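Local coordinates for protein hypoxanthine-guanine-xanthine phosphoribosyltransferase (Tritrichomonas foetus, PDB 1HGX) that salvages purine bases from the host by converting hypoxanthine, guanine or xanthine, with phosphoribosyl diphosphate, into IMP, GMP or XMP, at residues 150-154 and 155-159. Residues are numbered along the deposited sequence; the frame is centred on the assembly and turned at random.
Sequences FVVEN and RYIIG. With 5GP (guanosine-5'-monophosphate), chain C.
Val152 and Ile157 meet tip to tip across an inverse gamma turn centred on Asn154. The turn leads from strand 147-152, in the main sheet of this type I phosphoribosyltransferase fold, into strand 157-158 of the small antiparallel sheet. Val152 CG1 lies 3.6 Å from Ile157 CG1. Ile157 CG1 is anti to its carbonyl carbon (chi1 -56°), which turns the side chain onto the valine. Leu14 touches both residues.

The backbone of Ile157 reads the guanine of GMP. Ile157 N donates to O6 of GMP at 2.7 Å. Ile157 O accepts from N1 of GMP at 2.9 Å, and N2 of GMP adds a weak bond to the same carbonyl. Lactam NH and carbonyl, common to guanine, hypoxanthine and xanthine, are thus both engaged. N1 of GMP sits over one face of the Tyr156 ring, 3.6 Å above the plane and offset toward the rim. The Tyr156 hydroxyl is hydrogen-bonded to the Asp163 backbone O.

The turn is closed by Arg155 N donating to Glu153 O at 2.7 Å, with a bent N-H...O angle of 138°. The Glu153 and Arg155 side chains run side by side the same way. Glu153 pairs with Arg12, and Arg155 with Glu179 and Glu11. One water bridges the Glu153 and Arg155 side chains. It donates to Glu153 OE2 at 2.8 Å and, lying in the guanidinium plane at its edge, accepts from Arg155 NH1 at 3.0 Å.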
loop_
_atom_site.group_PDB
_atom_site.type_symbol
_atom_site.label_atom_id
_atom_site.label_comp_id
_atom_site.label_asym_id
_atom_site.label_seq_id
_atom_site.Cartn_x
_atom_site.Cartn_y
_atom_site.Cartn_z
ATOM N N PHE A 150 -14.644 -12.047 -3.140
ATOM C CA PHE A 150 -16.105 -12.042 -3.210
ATOM C C PHE A 150 -16.634 -11.777 -4.621
ATOM O O PHE A 150 -16.007 -11.066 -5.418
ATOM C CB PHE A 150 -16.683 -10.904 -2.349
ATOM C CG PHE A 150 -16.116 -10.810 -0.958
ATOM C CD1 PHE A 150 -16.630 -11.587 0.074
ATOM C CD2 PHE A 150 -15.102 -9.907 -0.674
ATOM C CE1 PHE A 150 -16.142 -11.457 1.375
ATOM C CE2 PHE A 150 -14.611 -9.772 0.614
ATOM C CZ PHE A 150 -15.133 -10.549 1.641
ATOM N N VAL A 151 -17.812 -12.312 -4.909
ATOM C CA VAL A 151 -18.460 -12.053 -6.182
ATOM C C VAL A 151 -19.452 -10.960 -5.827
ATOM O O VAL A 151 -20.256 -11.101 -4.908
ATOM C CB VAL A 151 -19.152 -13.283 -6.743
ATOM C CG1 VAL A 151 -20.047 -12.893 -7.926
ATOM C CG2 VAL A 151 -18.090 -14.284 -7.193
ATOM N N VAL A 152 -19.348 -9.850 -6.534
ATOM C CA VAL A 152 -20.156 -8.676 -6.276
ATOM C C VAL A 152 -21.203 -8.442 -7.375
ATOM O O VAL A 152 -21.030 -8.881 -8.507
ATOM C CB VAL A 152 -19.181 -7.480 -6.104
ATOM C CG1 VAL A 152 -19.237 -6.527 -7.273
ATOM C CG2 VAL A 152 -19.389 -6.810 -4.772
ATOM N N GLU A 153 -22.309 -7.787 -7.039
ATOM C CA GLU A 153 -23.340 -7.539 -8.040
ATOM C C GLU A 153 -22.953 -6.391 -8.949
ATOM O O GLU A 153 -22.078 -5.590 -8.617
ATOM C CB GLU A 153 -24.690 -7.267 -7.387
ATOM C CG GLU A 153 -24.659 -6.149 -6.371
ATOM C CD GLU A 153 -25.925 -6.078 -5.587
ATOM O OE1 GLU A 153 -26.169 -6.994 -4.766
ATOM O OE2 GLU A 153 -26.683 -5.121 -5.782
ATOM N N ASN A 154 -23.636 -6.306 -10.084
ATOM C CA ASN A 154 -23.367 -5.287 -11.083
ATOM C C ASN A 154 -23.789 -3.872 -10.693
ATOM O O ASN A 154 -24.725 -3.310 -11.279
ATOM C CB ASN A 154 -24.019 -5.694 -12.409
ATOM C CG ASN A 154 -23.503 -4.893 -13.590
ATOM O OD1 ASN A 154 -22.591 -4.077 -13.463
ATOM N ND2 ASN A 154 -24.088 -5.128 -14.749
ATOM N N ARG A 155 -23.096 -3.301 -9.712
ATOM C CA ARG A 155 -23.368 -1.939 -9.245
ATOM C C ARG A 155 -22.007 -1.280 -9.014
ATOM O O ARG A 155 -20.975 -1.954 -9.072
ATOM C CB ARG A 155 -24.159 -1.947 -7.927
ATOM C CG ARG A 155 -25.535 -2.630 -7.966
ATOM C CD ARG A 155 -26.551 -1.863 -8.794
ATOM N NE ARG A 155 -26.700 -0.487 -8.325
ATOM C CZ ARG A 155 -27.452 -0.107 -7.294
ATOM N NH1 ARG A 155 -28.147 -0.998 -6.600
ATOM N NH2 ARG A 155 -27.466 1.165 -6.929
ATOM N N TYR A 156 -21.994 0.030 -8.772
ATOM C CA TYR A 156 -20.733 0.719 -8.533
ATOM C C TYR A 156 -20.337 0.484 -7.094
ATOM O O TYR A 156 -21.002 0.952 -6.175
ATOM C CB TYR A 156 -20.824 2.223 -8.804
ATOM C CG TYR A 156 -19.448 2.859 -8.873
ATOM C CD1 TYR A 156 -18.681 2.763 -10.032
ATOM C CD2 TYR A 156 -18.888 3.494 -7.764
ATOM C CE1 TYR A 156 -17.398 3.269 -10.085
ATOM C CE2 TYR A 156 -17.598 4.008 -7.811
ATOM C CZ TYR A 156 -16.864 3.892 -8.974
ATOM O OH TYR A 156 -15.589 4.395 -9.034
ATOM N N ILE A 157 -19.268 -0.279 -6.921
ATOM C CA ILE A 157 -18.748 -0.635 -5.614
ATOM C C ILE A 157 -17.885 0.471 -5.015
ATOM O O ILE A 157 -17.027 1.068 -5.687
ATOM C CB ILE A 157 -17.987 -1.994 -5.690
ATOM C CG1 ILE A 157 -18.919 -3.066 -6.266
ATOM C CG2 ILE A 157 -17.453 -2.414 -4.324
ATOM C CD1 ILE A 157 -20.285 -3.168 -5.561
ATOM N N ILE A 158 -18.072 0.680 -3.719
ATOM C CA ILE A 158 -17.370 1.717 -2.987
ATOM C C ILE A 158 -16.870 1.180 -1.629
ATOM O O ILE A 158 -17.419 0.200 -1.111
ATOM C CB ILE A 158 -18.342 2.943 -2.844
ATOM C CG1 ILE A 158 -17.598 4.232 -3.128
ATOM C CG2 ILE A 158 -19.095 2.950 -1.519
ATOM C CD1 ILE A 158 -17.082 4.300 -4.527
ATOM N N GLY A 159 -15.774 1.746 -1.116
ATOM C CA GLY A 159 -15.244 1.336 0.180
ATOM C C GLY A 159 -14.046 0.399 0.180
ATOM O O GLY A 159 -13.755 -0.273 -0.816
HETATM P P 5GP C . -12.424 -3.902 -16.435
HETATM O O1P 5GP C . -12.420 -5.245 -15.816
HETATM O O2P 5GP C . -11.256 -3.668 -17.287
HETATM O O3P 5GP C . -13.723 -3.614 -17.071
HETATM O "O5'" 5GP C . -12.454 -2.897 -15.244
HETATM C "C5'" 5GP C . -11.759 -3.049 -14.014
HETATM C "C4'" 5GP C . -11.210 -1.732 -13.639
HETATM O "O4'" 5GP C . -12.222 -0.755 -13.344
HETATM C "C3'" 5GP C . -10.342 -1.827 -12.423
HETATM O "O3'" 5GP C . -9.425 -0.744 -12.538
HETATM C "C2'" 5GP C . -11.335 -1.515 -11.372
HETATM O "O2'" 5GP C . -10.676 -1.021 -10.216
HETATM C "C1'" 5GP C . -12.271 -0.454 -11.953
HETATM N N9 5GP C . -13.684 -0.683 -11.459
HETATM C C8 5GP C . -14.584 -1.615 -11.953
HETATM N N7 5GP C . -15.725 -1.656 -11.310
HETATM C C5 5GP C . -15.597 -0.704 -10.294
HETATM C C6 5GP C . -16.488 -0.409 -9.213
HETATM O O6 5GP C . -17.635 -0.824 -9.052
HETATM N N1 5GP C . -15.929 0.452 -8.278
HETATM C C2 5GP C . -14.650 0.993 -8.372
HETATM N N2 5GP C . -14.309 1.898 -7.452
HETATM N N3 5GP C . -13.813 0.747 -9.410
HETATM C C4 5GP C . -14.332 -0.139 -10.328
HETATM O O HOH W 1 -29.081 -3.802 -6.415
#